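Side-chain contacts in Two-component sensor histidine kinase (Nostoc sp., PDB 3OLO), which probably serves as a sensor histidine kinase in two-component signalling, the crystallised part being a PAS domain, a likely signal-sensing module: residues Ala25-Cys28 against Gln34-Tyr37; Cys43-Tyr48 against Arg91-Glu96; Ala66-Glu71 against Phe81-Arg86. All blocks are in the same frame, centred on the assembly; numbering follows the deposited sequence. Where two conformers were deposited one is given.

Contact 1. Residues Ala25-Cys28 against Gln34-Tyr37; sequences ASFC and QFLY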
ATOM      1  N   ALA A  25       4.262  -2.028   7.397  1.00 25.29           N
ATOM      2  CA  ALA A  25       3.057  -2.548   8.024  1.00 27.94           C
ATOM      3  C   ALA A  25       1.923  -1.541   7.866  1.00 25.05           C
ATOM      4  O   ALA A  25       2.037  -0.388   8.268  1.00 30.56           O
ATOM      5  CB  ALA A  25       3.301  -2.863   9.487  1.00 30.33           C
ATOM      6  N   SER A  26       0.830  -1.997   7.272  1.00 24.12           N
ATOM      7  CA  SER A  26      -0.337  -1.170   7.005  1.00 24.48           C
ATOM      8  C   SER A  26      -1.573  -1.952   7.407  1.00 26.93           C
ATOM      9  O   SER A  26      -1.665  -3.151   7.131  1.00 28.64           O
ATOM     10  CB  SER A  26      -0.448  -0.860   5.506  1.00 24.40           C
ATOM     11  OG  SER A  26       0.766  -0.366   4.967  1.00 37.62           O
ATOM     12  N   PHE A  27      -2.544  -1.292   8.031  1.00 22.73           N
ATOM     13  CA  PHE A  27      -3.785  -1.992   8.362  1.00 23.24           C
ATOM     14  C   PHE A  27      -4.935  -1.039   8.609  1.00 24.99           C
ATOM     15  O   PHE A  27      -4.728   0.159   8.770  1.00 25.49           O
ATOM     16  CB  PHE A  27      -3.588  -2.911   9.572  1.00 25.46           C
ATOM     17  CG  PHE A  27      -3.112  -2.202  10.810  1.00 27.42           C
ATOM     18  CD1 PHE A  27      -4.004  -1.536  11.633  1.00 28.41           C
ATOM     19  CD2 PHE A  27      -1.768  -2.219  11.159  1.00 30.89           C
ATOM     20  CE1 PHE A  27      -3.564  -0.892  12.794  1.00 23.99           C
ATOM     21  CE2 PHE A  27      -1.318  -1.581  12.308  1.00 32.20           C
ATOM     22  CZ  PHE A  27      -2.214  -0.913  13.124  1.00 25.80           C
ATOM     23  N   CYS A  28      -6.149  -1.579   8.617  1.00 24.69           N
ATOM     24  CA  CYS A  28      -7.345  -0.783   8.879  1.00 29.46           C
ATOM     25  C   CYS A  28      -8.015  -1.226  10.174  1.00 26.22           C
ATOM     26  O   CYS A  28      -8.134  -2.410  10.424  1.00 25.23           O
ATOM     27  CB  CYS A  28      -8.334  -0.909   7.722  1.00 35.41           C
ATOM     28  SG  CYS A  28      -7.791  -0.092   6.208  1.00 33.99           S
ATOM     29  N   GLN A  34     -11.117  -2.587  16.261  1.00 30.79           N
ATOM     30  CA  GLN A  34     -10.983  -3.950  15.745  1.00 35.76           C
ATOM     31  C   GLN A  34     -10.266  -3.924  14.392  1.00 39.41           C
ATOM     32  O   GLN A  34     -10.532  -3.058  13.570  1.00 45.69           O
ATOM     33  CB  GLN A  34     -12.360  -4.614  15.601  1.00 36.94           C
ATOM     34  CG  GLN A  34     -13.252  -4.093  14.457  1.00 45.45           C
ATOM     35  CD  GLN A  34     -14.108  -2.883  14.838  1.00 51.96           C
ATOM     36  OE1 GLN A  34     -13.634  -1.936  15.462  1.00 45.74           O
ATOM     37  NE2 GLN A  34     -15.381  -2.918  14.455  1.00 58.41           N
ATOM     38  N   PHE A  35      -9.338  -4.851  14.166  1.00 32.90           N
ATOM     39  CA  PHE A  35      -8.721  -4.992  12.848  1.00 34.52           C
ATOM     40  C   PHE A  35      -9.772  -5.394  11.807  1.00 36.17           C
ATOM     41  O   PHE A  35     -10.615  -6.242  12.061  1.00 36.58           O
ATOM     42  CB  PHE A  35      -7.613  -6.046  12.874  1.00 33.12           C
ATOM     43  CG  PHE A  35      -6.443  -5.674  13.730  1.00 30.84           C
ATOM     44  CD1 PHE A  35      -5.463  -4.804  13.253  1.00 31.26           C
ATOM     45  CD2 PHE A  35      -6.314  -6.199  15.015  1.00 30.20           C
ATOM     46  CE1 PHE A  35      -4.372  -4.454  14.043  1.00 34.65           C
ATOM     47  CE2 PHE A  35      -5.238  -5.859  15.820  1.00 25.34           C
ATOM     48  CZ  PHE A  35      -4.252  -4.980  15.331  1.00 33.52           C
ATOM     49  N   LEU A  36      -9.707  -4.781  10.632  1.00 31.35           N
ATOM     50  CA  LEU A  36     -10.634  -5.091   9.550  1.00 37.84           C
ATOM     51  C   LEU A  36      -9.871  -5.642   8.364  1.00 31.12           C
ATOM     52  O   LEU A  36     -10.392  -6.438   7.581  1.00 30.22           O
ATOM     53  CB  LEU A  36     -11.385  -3.835   9.106  1.00 37.23           C
ATOM     54  CG  LEU A  36     -12.221  -3.150  10.182  1.00 33.48           C
ATOM     55  CD1 LEU A  36     -12.854  -1.894   9.619  1.00 37.58           C
ATOM     56  CD2 LEU A  36     -13.278  -4.093  10.727  1.00 33.72           C
ATOM     57  N   TYR A  37      -8.632  -5.191   8.228  1.00 29.36           N
ATOM     58  CA  TYR A  37      -7.791  -5.595   7.125  1.00 27.27           C
ATOM     59  C   TYR A  37      -6.346  -5.403   7.549  1.00 27.39           C
ATOM     60  O   TYR A  37      -6.011  -4.388   8.140  1.00 31.92           O
ATOM     61  CB  TYR A  37      -8.102  -4.750   5.881  1.00 26.67           C
ATOM     62  CG  TYR A  37      -7.297  -5.185   4.692  1.00 32.16           C
ATOM     63  CD1 TYR A  37      -5.989  -4.758   4.523  1.00 32.92           C
ATOM     64  CD2 TYR A  37      -7.827  -6.061   3.757  1.00 33.64           C
ATOM     65  CE1 TYR A  37      -5.234  -5.177   3.434  1.00 27.68           C
ATOM     66  CE2 TYR A  37      -7.085  -6.477   2.671  1.00 28.73           C
ATOM     67  CZ  TYR A  37      -5.791  -6.038   2.519  1.00 28.21           C
ATOM     68  OH  TYR A  37      -5.049  -6.471   1.449  1.00 32.69           O
TER
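Phe27 and Phe35 form a T-shaped aromatic pair. The edge of Phe35 is turned toward a face of Phe27, with centroids 5.3 Å apart and planes at 67°. Phe35 CE1 comes in over the rim of the Phe27 ring, 3.8 Å from Phe27 CD1. Phe27 has CG between its backbone N and carbonyl carbon (chi1 58°), which places the ring beside Phe35 and near Thr42, Val112 and Val114. An alanine here is likely to open a gap in this cluster and to leave the edge of Phe35 without its aromatic partner.

Two backbone hydrogen bonds join the hairpin strands. Cys28 N donates to Tyr37 O at 2.9 Å, with an N-H...O angle of 167°. Leu36 N donates to Cys28 O, also at 2.9 Å. Leu36 and Tyr37 thus both face Cys28, which is a classic beta bulge.

Cys28 also makes apolar contacts. Its CB lies 4.3 Å from Tyr37 CB and 4.4 Å from Leu36 CB. Leu18 of the second subunit packs on Cys28, and Phe14 of that subunit on Leu36 and Tyr37. The Tyr37 hydroxyl bonds to His16. Backbone hydrogen bonds set the pairing, while mostly apolar side chains face the core and the second subunit.

Contact 2. Residues Cys43-Tyr48 against Arg91-Glu96; sequences CRMTEY and RIFLVE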
ATOM      1  N   CYS A  43       1.256  -8.756   9.657  1.00 22.54           N
ATOM      2  CA  CYS A  43       1.312 -10.100  10.222  1.00 25.26           C
ATOM      3  C   CYS A  43       2.738 -10.409  10.673  1.00 24.46           C
ATOM      4  O   CYS A  43       2.949 -10.885  11.781  1.00 24.26           O
ATOM      5  CB  CYS A  43       0.815 -11.123   9.206  1.00 25.70           C
ATOM      6  SG  CYS A  43      -0.843 -10.724   8.614  1.00 30.19           S
ATOM      7  N   ARG A  44       3.722 -10.087   9.840  1.00 21.99           N
ATOM      8  CA  ARG A  44       5.109 -10.335  10.202  1.00 28.38           C
ATOM      9  C   ARG A  44       5.517  -9.581  11.474  1.00 31.81           C
ATOM     10  O   ARG A  44       6.166 -10.137  12.356  1.00 27.39           O
ATOM     11  CB  ARG A  44       6.051  -9.950   9.057  1.00 33.34           C
ATOM     12  CG  ARG A  44       7.524 -10.158   9.429  1.00 42.54           C
ATOM     13  CD  ARG A  44       8.476  -9.240   8.680  1.00 45.43           C
ATOM     14  NE  ARG A  44       9.751  -9.138   9.398  1.00 53.03           N
ATOM     15  CZ  ARG A  44      10.044  -8.214  10.316  1.00 51.21           C
ATOM     16  NH1 ARG A  44       9.159  -7.266  10.646  1.00 38.75           N
ATOM     17  NH2 ARG A  44      11.237  -8.233  10.904  1.00 47.91           N
HETATM   18  N   MSE A  45       5.140  -8.314  11.569  1.00 24.44           N
HETATM   19  CA  MSE A  45       5.585  -7.476  12.678  1.00 28.26           C
HETATM   20  C   MSE A  45       4.953  -7.905  14.001  1.00 27.18           C
HETATM   21  O   MSE A  45       5.621  -7.995  15.038  1.00 23.93           O
HETATM   22  CB  MSE A  45       5.232  -6.015  12.405  1.00 25.10           C
HETATM   23  CG  MSE A  45       5.577  -5.082  13.544  1.00 33.21           C
HETATM   24 SE   MSE A  45       5.030  -3.225  13.152  0.76 36.66          SE
HETATM   25  CE  MSE A  45       3.117  -3.444  13.157  1.00 28.06           C
ATOM     26  N   THR A  46       3.657  -8.154  13.969  1.00 21.62           N
ATOM     27  CA  THR A  46       2.935  -8.519  15.178  1.00 25.81           C
ATOM     28  C   THR A  46       3.076 -10.019  15.480  1.00 29.98           C
ATOM     29  O   THR A  46       2.817 -10.453  16.598  1.00 30.64           O
ATOM     30  CB  THR A  46       1.452  -8.221  15.022  1.00 22.07           C
ATOM     31  OG1 THR A  46       0.914  -9.077  14.000  1.00 25.31           O
ATOM     32  CG2 THR A  46       1.229  -6.765  14.642  1.00 23.90           C
ATOM     33  N   GLU A  47       3.456 -10.792  14.462  1.00 23.32           N
ATOM     34  CA  GLU A  47       3.706 -12.236  14.571  1.00 29.33           C
ATOM     35  C   GLU A  47       2.434 -13.046  14.730  1.00 28.47           C
ATOM     36  O   GLU A  47       2.483 -14.215  15.082  1.00 30.92           O
ATOM     37  CB  GLU A  47       4.694 -12.554  15.700  1.00 27.92           C
ATOM     38  CG  GLU A  47       5.979 -11.771  15.546  1.00 31.31           C
ATOM     39  CD  GLU A  47       7.025 -12.162  16.538  1.00 37.82           C
ATOM     40  OE1 GLU A  47       6.700 -12.217  17.743  1.00 36.83           O
ATOM     41  OE2 GLU A  47       8.172 -12.413  16.111  1.00 36.35           O
ATOM     42  N   TYR A  48       1.303 -12.418  14.438  1.00 30.50           N
ATOM     43  CA  TYR A  48       0.027 -13.110  14.398  1.00 31.99           C
ATOM     44  C   TYR A  48      -0.355 -13.417  12.965  1.00 34.00           C
ATOM     45  O   TYR A  48       0.013 -12.695  12.051  1.00 33.80           O
ATOM     46  CB  TYR A  48      -1.051 -12.241  15.017  1.00 29.83           C
ATOM     47  CG  TYR A  48      -0.923 -12.116  16.505  1.00 27.58           C
ATOM     48  CD1 TYR A  48      -1.479 -13.068  17.344  1.00 25.37           C
ATOM     49  CD2 TYR A  48      -0.253 -11.040  17.071  1.00 24.89           C
ATOM     50  CE1 TYR A  48      -1.364 -12.958  18.710  1.00 31.23           C
ATOM     51  CE2 TYR A  48      -0.136 -10.919  18.430  1.00 29.24           C
ATOM     52  CZ  TYR A  48      -0.691 -11.884  19.243  1.00 25.82           C
ATOM     53  OH  TYR A  48      -0.569 -11.756  20.581  1.00 27.30           O
ATOM     54  N   ARG A  91       7.518 -10.228  22.124  1.00 36.19           N
ATOM     55  CA  ARG A  91       8.457  -9.131  21.920  1.00 37.73           C
ATOM     56  C   ARG A  91       7.732  -7.832  22.220  1.00 37.53           C
ATOM     57  O   ARG A  91       6.582  -7.649  21.819  1.00 31.77           O
ATOM     58  CB  ARG A  91       8.997  -9.103  20.491  1.00 36.67           C
ATOM     59  CG  ARG A  91       9.643 -10.403  20.026  1.00 50.79           C
ATOM     60  CD  ARG A  91       9.842 -10.389  18.505  1.00 62.97           C
ATOM     61  NE  ARG A  91      10.354 -11.653  17.971  1.00 52.85           N
ATOM     62  CZ  ARG A  91      11.645 -11.960  17.882  1.00 56.40           C
ATOM     63  NH1 ARG A  91      12.565 -11.104  18.307  1.00 56.35           N
ATOM     64  NH2 ARG A  91      12.021 -13.127  17.380  1.00 60.15           N
ATOM     65  N   ILE A  92       8.399  -6.949  22.954  1.00 33.55           N
ATOM     66  CA  ILE A  92       7.910  -5.599  23.180  1.00 38.71           C
ATOM     67  C   ILE A  92       8.814  -4.651  22.402  1.00 36.50           C
ATOM     68  O   ILE A  92      10.029  -4.653  22.593  1.00 37.29           O
ATOM     69  CB  ILE A  92       7.985  -5.211  24.664  1.00 45.04           C
ATOM     70  CG1 ILE A  92       7.285  -6.260  25.542  1.00 48.39           C
ATOM     71  CG2 ILE A  92       7.392  -3.821  24.877  1.00 42.01           C
ATOM     72  CD1 ILE A  92       5.780  -6.235  25.465  1.00 49.39           C
ATOM     73  N   PHE A  93       8.235  -3.839  21.527  1.00 33.07           N
ATOM     74  CA  PHE A  93       9.039  -2.927  20.726  1.00 37.89           C
ATOM     75  C   PHE A  93       8.317  -1.602  20.475  1.00 39.63           C
ATOM     76  O   PHE A  93       7.086  -1.549  20.425  1.00 34.65           O
ATOM     77  CB  PHE A  93       9.445  -3.596  19.401  1.00 34.35           C
ATOM     78  CG  PHE A  93       8.289  -4.179  18.625  1.00 33.51           C
ATOM     79  CD1 PHE A  93       7.757  -5.415  18.970  1.00 31.75           C
ATOM     80  CD2 PHE A  93       7.740  -3.492  17.545  1.00 28.35           C
ATOM     81  CE1 PHE A  93       6.701  -5.959  18.261  1.00 27.52           C
ATOM     82  CE2 PHE A  93       6.687  -4.029  16.827  1.00 34.83           C
ATOM     83  CZ  PHE A  93       6.161  -5.263  17.181  1.00 26.89           C
ATOM     84  N   LEU A  94       9.092  -0.532  20.334  1.00 36.94           N
ATOM     85  CA  LEU A  94       8.537   0.776  20.018  1.00 31.33           C
ATOM     86  C   LEU A  94       8.210   0.872  18.532  1.00 37.59           C
ATOM     87  O   LEU A  94       8.983   0.417  17.691  1.00 35.21           O
ATOM     88  CB  LEU A  94       9.538   1.858  20.387  1.00 41.90           C
ATOM     89  CG  LEU A  94       9.038   3.295  20.353  1.00 46.27           C
ATOM     90  CD1 LEU A  94       7.940   3.513  21.386  1.00 44.12           C
ATOM     91  CD2 LEU A  94      10.207   4.232  20.594  1.00 51.30           C
ATOM     92  N   VAL A  95       7.056   1.457  18.225  1.00 38.70           N
ATOM     93  CA  VAL A  95       6.658   1.747  16.850  1.00 35.57           C
ATOM     94  C   VAL A  95       6.149   3.185  16.736  1.00 35.48           C
ATOM     95  O   VAL A  95       5.889   3.852  17.738  1.00 32.48           O
ATOM     96  CB  VAL A  95       5.535   0.805  16.363  1.00 29.94           C
ATOM     97  CG1 VAL A  95       5.954  -0.647  16.490  1.00 25.77           C
ATOM     98  CG2 VAL A  95       4.259   1.038  17.156  1.00 35.75           C
ATOM     99  N   GLU A  96       6.010   3.642  15.498  1.00 34.38           N
ATOM    100  CA  GLU A  96       5.418   4.933  15.188  1.00 35.26           C
ATOM    101  C   GLU A  96       4.223   4.665  14.285  1.00 37.38           C
ATOM    102  O   GLU A  96       4.376   4.122  13.188  1.00 32.68           O
ATOM    103  CB  GLU A  96       6.449   5.828  14.494  1.00 33.61           C
ATOM    104  CG  GLU A  96       5.899   7.116  13.914  1.00 43.66           C
ATOM    105  CD  GLU A  96       6.989   7.958  13.258  1.00 65.99           C
ATOM    106  OE1 GLU A  96       7.130   7.893  12.023  1.00 62.09           O
ATOM    107  OE2 GLU A  96       7.713   8.682  13.968  1.00 77.36           O
TER
HETATM  108  O   HOH W   1       9.920 -15.095  17.230  1.00 50.33           O
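Met45, a selenomethionine, lies obliquely across the rim of the Phe93 ring. Its CG is 3.6 Å from Phe93 CE2, and its SE sits 5.4 Å from the Phe93 ring centroid, at the edge of the ring. This is a Met-aromatic contact made at the ring edge and not over a face. Met45 has CG anti to its backbone N (chi1 176°), and the chain is extended as far as SE. This carries SE past Phe93 to Val95, where SE and Val95 CG1 are 4.3 Å apart; the bend at the last torsion turns only CE. Met45 O also lies 3.5 Å from Phe93 CZ, so the ring meets the helix backbone as well as the side chain. Tyr85 touches both Met45 and Phe93.

Glu47 and Arg91 cross at about a right angle nearer the surface. Arg91 NE donates to Glu47 OE2 at 3.0 Å in a salt bridge. The carboxylate and guanidinium planes are 73° apart, and the bond is bent. Arg91 meets OE2 on its syn side but out of the carboxylate plane. A water accepts from Arg91 NH2 at 2.9 Å and donates weakly to Glu47 OE2. The other oxygen, Glu47 OE1, is hydrogen-bonded to Ser87 and Ser89, so both ends of the carboxylate are held and its rotation is probably restricted.

Glu47 is the first residue to leave the helix, with positive phi (72°), and its side chain starts toward Arg91. Helix 40-46 is thus fastened at its C-terminal end to the beginning of strand 92-104. A short helix laid against one face of the antiparallel sheet, with apolar contacts inside and polar ones at the margin, is characteristic of the PAS fold.

Contact 3. Residues Ala66-Glu71 against Phe81-Arg86; sequences ALHDWE and FKTRYR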
ATOM      1  N   ALA A  66      -4.425   2.159  26.448  1.00 38.38           N
ATOM      2  CA  ALA A  66      -5.251   2.935  27.366  1.00 48.15           C
ATOM      3  C   ALA A  66      -4.602   4.270  27.732  1.00 47.30           C
ATOM      4  O   ALA A  66      -5.230   5.131  28.342  1.00 45.15           O
ATOM      5  CB  ALA A  66      -5.551   2.129  28.619  1.00 49.47           C
ATOM      6  N   LEU A  67      -3.344   4.445  27.350  1.00 46.18           N
ATOM      7  CA  LEU A  67      -2.646   5.696  27.622  1.00 51.95           C
ATOM      8  C   LEU A  67      -2.995   6.805  26.627  1.00 50.21           C
ATOM      9  O   LEU A  67      -2.874   7.981  26.951  1.00 49.40           O
ATOM     10  CB  LEU A  67      -1.135   5.469  27.620  1.00 56.96           C
ATOM     11  CG  LEU A  67      -0.521   5.022  28.947  1.00 62.69           C
ATOM     12  CD1 LEU A  67      -1.417   4.033  29.693  1.00 72.48           C
ATOM     13  CD2 LEU A  67       0.858   4.431  28.695  1.00 58.48           C
ATOM     14  N   HIS A  68      -3.417   6.433  25.420  1.00 51.71           N
ATOM     15  CA  HIS A  68      -3.692   7.410  24.365  1.00 47.24           C
ATOM     16  C   HIS A  68      -4.998   8.150  24.610  1.00 48.43           C
ATOM     17  O   HIS A  68      -5.979   7.563  25.057  1.00 56.39           O
ATOM     18  CB  HIS A  68      -3.776   6.719  23.007  1.00 46.09           C
ATOM     19  CG  HIS A  68      -2.645   5.781  22.741  1.00 44.12           C
ATOM     20  ND1 HIS A  68      -1.363   6.019  23.189  1.00 45.35           N
ATOM     21  CD2 HIS A  68      -2.601   4.597  22.087  1.00 42.37           C
ATOM     22  CE1 HIS A  68      -0.579   5.024  22.815  1.00 47.11           C
ATOM     23  NE2 HIS A  68      -1.306   4.150  22.143  1.00 41.53           N
ATOM     24  N   ASP A  69      -5.013   9.440  24.306  1.00 39.15           N
ATOM     25  CA  ASP A  69      -6.232  10.217  24.417  1.00 43.24           C
ATOM     26  C   ASP A  69      -6.994  10.052  23.112  1.00 48.37           C
ATOM     27  O   ASP A  69      -7.009  10.948  22.260  1.00 44.04           O
ATOM     28  CB  ASP A  69      -5.915  11.684  24.683  1.00 54.99           C
ATOM     29  CG  ASP A  69      -7.164  12.525  24.853  1.00 63.79           C
ATOM     30  OD1 ASP A  69      -8.248  12.097  24.400  1.00 63.62           O
ATOM     31  OD2 ASP A  69      -7.059  13.620  25.439  1.00 70.21           O
ATOM     32  N   TRP A  70      -7.622   8.889  22.969  1.00 64.22           N
ATOM     33  CA  TRP A  70      -8.266   8.494  21.724  1.00 61.48           C
ATOM     34  C   TRP A  70      -9.256   9.530  21.216  1.00 66.80           C
ATOM     35  O   TRP A  70      -9.296   9.807  20.022  1.00 60.73           O
ATOM     36  CB  TRP A  70      -8.965   7.145  21.894  1.00 60.37           C
ATOM     37  CG  TRP A  70      -8.003   6.017  21.968  1.00 60.94           C
ATOM     38  CD1 TRP A  70      -7.758   5.212  23.042  1.00 64.26           C
ATOM     39  CD2 TRP A  70      -7.130   5.576  20.926  1.00 61.55           C
ATOM     40  NE1 TRP A  70      -6.791   4.290  22.728  1.00 69.13           N
ATOM     41  CE2 TRP A  70      -6.388   4.494  21.434  1.00 69.65           C
ATOM     42  CE3 TRP A  70      -6.906   5.991  19.610  1.00 59.35           C
ATOM     43  CZ2 TRP A  70      -5.440   3.816  20.670  1.00 74.62           C
ATOM     44  CZ3 TRP A  70      -5.966   5.320  18.853  1.00 62.79           C
ATOM     45  CH2 TRP A  70      -5.242   4.246  19.386  1.00 65.87           C
ATOM     46  N   GLU A  71     -10.062  10.094  22.110  1.00 87.33           N
ATOM     47  CA  GLU A  71     -11.025  11.108  21.702  1.00 95.78           C
ATOM     48  C   GLU A  71     -10.319  12.198  20.912  1.00 85.48           C
ATOM     49  O   GLU A  71     -10.697  12.508  19.784  1.00 85.60           O
ATOM     50  CB  GLU A  71     -11.713  11.726  22.910  1.00103.98           C
ATOM     51  CG  GLU A  71     -12.647  12.865  22.536  1.00110.28           C
ATOM     52  CD  GLU A  71     -14.095  12.568  22.868  1.00114.15           C
ATOM     53  OE1 GLU A  71     -14.369  11.491  23.441  1.00116.10           O
ATOM     54  OE2 GLU A  71     -14.960  13.415  22.552  1.00108.74           O
ATOM     55  N   PHE A  81       2.142   9.140  16.084  1.00 35.98           N
ATOM     56  CA  PHE A  81       2.683   9.090  17.442  1.00 46.11           C
ATOM     57  C   PHE A  81       3.302   7.722  17.760  1.00 46.92           C
ATOM     58  O   PHE A  81       3.089   6.757  17.030  1.00 38.40           O
ATOM     59  CB  PHE A  81       1.585   9.415  18.458  1.00 48.70           C
ATOM     60  CG  PHE A  81       0.494   8.387  18.515  1.00 50.25           C
ATOM     61  CD1 PHE A  81      -0.577   8.447  17.644  1.00 47.93           C
ATOM     62  CD2 PHE A  81       0.546   7.353  19.431  1.00 51.91           C
ATOM     63  CE1 PHE A  81      -1.583   7.500  17.692  1.00 45.30           C
ATOM     64  CE2 PHE A  81      -0.454   6.399  19.481  1.00 52.83           C
ATOM     65  CZ  PHE A  81      -1.520   6.474  18.609  1.00 49.07           C
ATOM     66  N   LYS A  82       4.063   7.646  18.853  1.00 40.17           N
ATOM     67  CA  LYS A  82       4.755   6.413  19.228  1.00 39.23           C
ATOM     68  C   LYS A  82       3.958   5.625  20.244  1.00 38.53           C
ATOM     69  O   LYS A  82       3.356   6.190  21.154  1.00 38.70           O
ATOM     70  CB  LYS A  82       6.107   6.706  19.884  1.00 46.59           C
ATOM     71  CG  LYS A  82       6.981   7.679  19.157  1.00 59.62           C
ATOM     72  CD  LYS A  82       7.773   7.016  18.051  1.00 63.10           C
ATOM     73  CE  LYS A  82       8.251   8.058  17.065  1.00 66.07           C
ATOM     74  NZ  LYS A  82       7.080   8.703  16.418  1.00 68.86           N
ATOM     75  N   THR A  83       3.986   4.308  20.114  1.00 34.05           N
ATOM     76  CA  THR A  83       3.548   3.467  21.204  1.00 33.19           C
ATOM     77  C   THR A  83       4.389   2.196  21.213  1.00 32.11           C
ATOM     78  O   THR A  83       5.269   2.033  20.375  1.00 38.85           O
ATOM     79  CB  THR A  83       2.060   3.162  21.081  1.00 36.84           C
ATOM     80  OG1 THR A  83       1.571   2.646  22.327  1.00 38.07           O
ATOM     81  CG2 THR A  83       1.806   2.174  19.945  1.00 36.26           C
ATOM     82  N   ARG A  84       4.145   1.313  22.175  1.00 32.18           N
ATOM     83  CA  ARG A  84       4.821   0.016  22.211  1.00 33.30           C
ATOM     84  C   ARG A  84       3.843  -1.058  21.785  1.00 33.33           C
ATOM     85  O   ARG A  84       2.686  -1.039  22.198  1.00 34.74           O
ATOM     86  CB  ARG A  84       5.323  -0.300  23.622  1.00 35.18           C
ATOM     87  CG  ARG A  84       6.338   0.704  24.163  1.00 48.26           C
ATOM     88  CD  ARG A  84       6.796   0.320  25.554  1.00 49.22           C
ATOM     89  NE  ARG A  84       5.720   0.428  26.531  1.00 48.62           N
ATOM     90  CZ  ARG A  84       5.663  -0.259  27.671  1.00 54.97           C
ATOM     91  NH1 ARG A  84       6.621  -1.127  27.990  1.00 51.15           N
ATOM     92  NH2 ARG A  84       4.638  -0.086  28.492  1.00 51.04           N
ATOM     93  N   TYR A  85       4.304  -1.977  20.947  1.00 29.06           N
ATOM     94  CA  TYR A  85       3.534  -3.158  20.588  1.00 28.26           C
ATOM     95  C   TYR A  85       4.102  -4.412  21.237  1.00 33.43           C
ATOM     96  O   TYR A  85       5.311  -4.512  21.453  1.00 36.95           O
ATOM     97  CB  TYR A  85       3.585  -3.375  19.077  1.00 23.37           C
ATOM     98  CG  TYR A  85       2.659  -2.503  18.254  1.00 23.73           C
ATOM     99  CD1 TYR A  85       1.916  -1.476  18.826  1.00 28.71           C
ATOM    100  CD2 TYR A  85       2.519  -2.730  16.893  1.00 27.51           C
ATOM    101  CE1 TYR A  85       1.064  -0.684  18.049  1.00 26.05           C
ATOM    102  CE2 TYR A  85       1.669  -1.958  16.117  1.00 29.54           C
ATOM    103  CZ  TYR A  85       0.943  -0.940  16.699  1.00 29.62           C
ATOM    104  OH  TYR A  85       0.104  -0.172  15.910  1.00 29.88           O
ATOM    105  N   ARG A  86       3.229  -5.364  21.556  0.51 35.17           N
ATOM    106  CA  ARG A  86       3.667  -6.688  21.970  0.51 34.69           C
ATOM    107  C   ARG A  86       3.275  -7.686  20.903  0.51 32.41           C
ATOM    108  O   ARG A  86       2.117  -7.743  20.488  0.51 28.47           O
ATOM    109  CB  ARG A  86       3.051  -7.107  23.300  0.51 36.32           C
ATOM    110  CG  ARG A  86       3.456  -8.518  23.708  0.51 35.18           C
ATOM    111  CD  ARG A  86       2.722  -8.997  24.942  0.51 35.66           C
ATOM    112  NE  ARG A  86       3.039  -8.191  26.116  0.51 41.73           N
ATOM    113  CZ  ARG A  86       2.175  -7.413  26.761  0.51 40.85           C
ATOM    114  NH1 ARG A  86       0.911  -7.329  26.360  0.51 44.70           N
ATOM    115  NH2 ARG A  86       2.574  -6.729  27.827  0.51 37.28           N
TER
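Phe81 points the edge of its ring into a face of His68. Phe81 CE2 stands over the centre of the imidazole, 3.5 Å above the His68 ring plane. The pair is T-shaped, with centroids 4.8 Å apart and planes at 67°. With chi1 at 66° the Phe81 ring folds back over its own backbone, which directs its edge at His68. Phe81 CZ also comes to 4.4 Å from Trp70 CH2, at the end of the indole. Trp70 in turn has one face covered by His68 CB, 3.8 Å above its plane, so the three rings touch one another in a cluster.

Lys82 points the other way, as alternation along a strand requires. Its NZ forms a salt bridge with Glu96 on the neighbouring strand. The contact thus packs the chain before helix 70-76 against strand 78-86, an outermost strand of the five-stranded PAS sheet. Asp69 is the N-cap of that helix, its OD1 accepting from Glu72 N.

Thr83 returns to the His68 side. Its OG1 lies in the plane of the imidazole at the ring edge, 3.2 Å from His68 CE1. Asp62 links the two residues: one carboxylate oxygen is hydrogen-bonded to Thr83 OG1 and the other to His68 NE2. This probably limits rotation of the imidazole, and the nearby carboxylate would probably favour a protonated His68.

How the contacts relate
From the N terminus, contact 1 closes first, joining strands 25-29 and 35-38 as a hairpin. Helix 40-46 follows directly and opens contact 2, which closes only at strand 92-104. Contact 3 is nested inside that loop and links residues 66-71 to strand 78-86. None of the three cross. All reach the same sheet, whose order runs 35-38, 25-29, 107-116, 92-104, 78-86. Contacts 2 and 3 use neighbouring strands, 92-104 and 78-86, which pair in the sheet. Contact 1 lies at the other end of the sheet but still touches the others: Ala25 CB packs on Met45 CE at 3.7 Å, and Phe27 CZ on Tyr85 OH at 3.7 Å.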